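PDB 2YNK: WZI, which is an outer membrane beta-barrel lectin that binds carbohydrate and takes part in assembling the group 1 capsule of Escherichia coli. Local coordinates for residues 23-28 and 38-43. Residues are numbered along the deposited sequence; the frame is centred on the assembly and turned at random.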
ATOM      1  N   ILE A  23      12.125  -1.203 -17.394  1.00 55.55           N
ATOM      2  CA  ILE A  23      12.221  -2.446 -16.610  1.00 55.45           C
ATOM      3  C   ILE A  23      10.879  -3.187 -16.612  1.00 56.18           C
ATOM      4  O   ILE A  23       9.859  -2.637 -17.038  1.00 57.14           O
ATOM      5  CB  ILE A  23      12.694  -2.214 -15.156  1.00 54.88           C
ATOM      6  CG1 ILE A  23      11.805  -1.208 -14.426  1.00 55.58           C
ATOM      7  CG2 ILE A  23      14.134  -1.735 -15.130  1.00 55.12           C
ATOM      8  CD1 ILE A  23      12.332  -0.814 -13.056  1.00 54.91           C
ATOM      9  N   HIS A  24      10.896  -4.447 -16.178  1.00 57.39           N
ATOM     10  CA  HIS A  24       9.678  -5.235 -16.031  1.00 59.27           C
ATOM     11  C   HIS A  24       9.604  -5.708 -14.612  1.00 58.27           C
ATOM     12  O   HIS A  24      10.490  -6.424 -14.154  1.00 60.17           O
ATOM     13  CB  HIS A  24       9.662  -6.390 -17.013  1.00 62.83           C
ATOM     14  CG  HIS A  24       9.820  -5.948 -18.450  1.00 69.97           C
ATOM     15  ND1 HIS A  24       8.923  -5.144 -19.062  1.00 72.99           N
ATOM     16  CD2 HIS A  24      10.828  -6.199 -19.386  1.00 72.74           C
ATOM     17  CE1 HIS A  24       9.328  -4.901 -20.324  1.00 73.85           C
ATOM     18  NE2 HIS A  24      10.495  -5.547 -20.520  1.00 75.50           N
ATOM     19  N   LEU A  25       8.562  -5.291 -13.895  1.00 53.79           N
ATOM     20  CA  LEU A  25       8.513  -5.497 -12.462  1.00 52.71           C
ATOM     21  C   LEU A  25       7.130  -5.238 -11.898  1.00 51.05           C
ATOM     22  O   LEU A  25       6.595  -4.135 -12.036  1.00 52.10           O
ATOM     23  CB  LEU A  25       9.486  -4.531 -11.797  1.00 53.27           C
ATOM     24  CG  LEU A  25       9.624  -4.648 -10.289  1.00 51.91           C
ATOM     25  CD1 LEU A  25      10.214  -6.007  -9.969  1.00 53.58           C
ATOM     26  CD2 LEU A  25      10.499  -3.531  -9.750  1.00 52.49           C
ATOM     27  N   SER A  26       6.556  -6.231 -11.235  1.00 49.39           N
ATOM     28  CA  SER A  26       5.260  -6.036 -10.604  1.00 49.00           C
ATOM     29  C   SER A  26       5.368  -5.119  -9.381  1.00 48.88           C
ATOM     30  O   SER A  26       6.260  -5.276  -8.537  1.00 48.32           O
ATOM     31  CB  SER A  26       4.662  -7.364 -10.178  1.00 48.73           C
ATOM     32  OG  SER A  26       3.342  -7.162  -9.717  1.00 49.21           O
ATOM     33  N   LEU A  27       4.456  -4.159  -9.301  1.00 48.35           N
ATOM     34  CA  LEU A  27       4.381  -3.272  -8.157  1.00 47.45           C
ATOM     35  C   LEU A  27       3.012  -3.360  -7.490  1.00 47.11           C
ATOM     36  O   LEU A  27       2.594  -2.414  -6.838  1.00 46.91           O
ATOM     37  CB  LEU A  27       4.651  -1.836  -8.597  1.00 46.54           C
ATOM     38  CG  LEU A  27       6.013  -1.572  -9.233  1.00 46.50           C
ATOM     39  CD1 LEU A  27       6.098  -0.135  -9.728  1.00 46.01           C
ATOM     40  CD2 LEU A  27       7.128  -1.862  -8.248  1.00 46.24           C
ATOM     41  N   SER A  28       2.318  -4.487  -7.635  1.00 47.44           N
ATOM     42  CA  SER A  28       0.962  -4.606  -7.088  1.00 47.65           C
ATOM     43  C   SER A  28       0.872  -5.540  -5.872  1.00 48.07           C
ATOM     44  O   SER A  28      -0.216  -5.787  -5.356  1.00 52.06           O
ATOM     45  CB  SER A  28      -0.016  -5.052  -8.174  1.00 48.07           C
ATOM     46  OG  SER A  28       0.167  -6.414  -8.485  1.00 49.74           O
ATOM     47  N   ALA A  38      16.469  -6.043  -7.888  1.00 56.59           N
ATOM     48  CA  ALA A  38      17.842  -6.169  -8.384  1.00 57.37           C
ATOM     49  C   ALA A  38      17.898  -6.818  -9.770  1.00 61.47           C
ATOM     50  O   ALA A  38      18.646  -6.381 -10.655  1.00 60.41           O
ATOM     51  CB  ALA A  38      18.669  -6.979  -7.396  1.00 54.03           C
ATOM     52  N   ARG A  39      17.093  -7.863  -9.935  1.00 63.63           N
ATOM     53  CA  ARG A  39      17.028  -8.633 -11.163  1.00 64.29           C
ATOM     54  C   ARG A  39      16.511  -7.760 -12.303  1.00 63.75           C
ATOM     55  O   ARG A  39      17.155  -7.655 -13.356  1.00 66.72           O
ATOM     56  CB  ARG A  39      16.135  -9.850 -10.929  1.00 67.56           C
ATOM     57  CG  ARG A  39      15.890 -10.752 -12.123  1.00 72.97           C
ATOM     58  CD  ARG A  39      14.897 -11.849 -11.759  1.00 76.83           C
ATOM     59  NE  ARG A  39      13.828 -11.983 -12.748  1.00 82.23           N
ATOM     60  CZ  ARG A  39      12.859 -11.088 -12.954  1.00 86.98           C
ATOM     61  NH1 ARG A  39      12.802  -9.956 -12.252  1.00 85.17           N
ATOM     62  NH2 ARG A  39      11.938 -11.321 -13.886  1.00 92.30           N
ATOM     63  N   ALA A  40      15.366  -7.117 -12.097  1.00 59.93           N
ATOM     64  CA  ALA A  40      14.822  -6.216 -13.109  1.00 59.04           C
ATOM     65  C   ALA A  40      15.817  -5.105 -13.480  1.00 60.21           C
ATOM     66  O   ALA A  40      15.915  -4.726 -14.647  1.00 64.04           O
ATOM     67  CB  ALA A  40      13.501  -5.625 -12.656  1.00 56.75           C
ATOM     68  N   LEU A  41      16.569  -4.607 -12.502  1.00 59.16           N
ATOM     69  CA  LEU A  41      17.556  -3.549 -12.752  1.00 59.71           C
ATOM     70  C   LEU A  41      18.710  -4.016 -13.649  1.00 62.82           C
ATOM     71  O   LEU A  41      19.281  -3.221 -14.391  1.00 63.44           O
ATOM     72  CB  LEU A  41      18.135  -2.993 -11.441  1.00 57.82           C
ATOM     73  CG  LEU A  41      17.339  -1.947 -10.649  1.00 55.81           C
ATOM     74  CD1 LEU A  41      18.173  -1.453  -9.474  1.00 55.02           C
ATOM     75  CD2 LEU A  41      16.906  -0.776 -11.515  1.00 54.25           C
ATOM     76  N   LYS A  42      19.051  -5.298 -13.576  1.00 64.30           N
ATOM     77  CA  LYS A  42      20.176  -5.828 -14.333  1.00 66.09           C
ATOM     78  C   LYS A  42      19.857  -6.005 -15.813  1.00 66.57           C
ATOM     79  O   LYS A  42      20.775  -6.117 -16.626  1.00 69.45           O
ATOM     80  CB  LYS A  42      20.665  -7.141 -13.719  1.00 67.83           C
ATOM     81  CG  LYS A  42      21.419  -6.910 -12.419  1.00 70.36           C
ATOM     82  CD  LYS A  42      21.591  -8.182 -11.602  1.00 73.82           C
ATOM     83  CE  LYS A  42      22.094  -7.879 -10.190  1.00 74.07           C
ATOM     84  NZ  LYS A  42      22.498  -9.113  -9.454  1.00 74.40           N
ATOM     85  N   LYS A  43      18.568  -6.025 -16.159  1.00 64.93           N
ATOM     86  CA  LYS A  43      18.137  -6.124 -17.561  1.00 64.96           C
ATOM     87  C   LYS A  43      17.386  -4.859 -17.971  1.00 63.46           C
ATOM     88  O   LYS A  43      16.435  -4.905 -18.753  1.00 60.23           O
ATOM     89  CB  LYS A  43      17.289  -7.385 -17.786  1.00 65.14           C
ATOM     90  CG  LYS A  43      17.950  -8.651 -17.237  1.00 67.22           C
ATOM     91  CD  LYS A  43      18.041  -9.804 -18.235  1.00 69.56           C
ATOM     92  CE  LYS A  43      19.098 -10.822 -17.806  1.00 70.48           C
ATOM     93  NZ  LYS A  43      18.858 -12.181 -18.369  1.00 72.09           N
TER
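Ala40, near the end of helix 34-42, lies with its methyl group against the extended backbone of residues 23-25, and almost everything that touches does so around this one small side chain. Its CB lies 3.5 Å from the carbonyl O of His24 and is flanked by two apolar groups, the CB of Ile23 at 4.3 Å and the CB of Leu25 at 4.2 Å. Ile23 adds its CG2 methyl, which stands beside its own backbone N, anti to the carbonyl carbon, and lies 3.5 Å from the carbonyl O of Ala40. The backbones of the two segments come nearest here, with 5.8 Å between the CA atoms of Ile23 and Ala40. The small side chain of Ala40 is consistent with so near an approach of the helix to the extended loop.

Away from this centre the fit slackens. CD2 of the exposed His24 imidazole stays 5.8 Å from the carbonyl O of Lys43. Arg39 reaches out with its first two torsions anti, and its NH1 remains 4.6 Å from the carbonyl O of His24 while forming a salt bridge with Glu36 of the same helix. Neighbouring helices carry the apolar packing on: Ile23 rests on Leu17 and Leu25 on Leu14, both of helix 8-19, while Leu41 packs on Leu55 and Ile58 of helix 49-65. Farther along the loop, Ser26 and Ser28 hydrogen-bond Glu227 of barrel strand 226-236, linking this N-terminal helical region to the barrel.

No hydrogen bond or salt bridge crosses between 23-28 and 38-43. The contact therefore rests on van der Waals packing in which methyls lie against backbone carbonyl oxygens as well as against apolar carbons, a small, non-directional contact that by itself would probably fix the relative orientation of helix and loop only loosely.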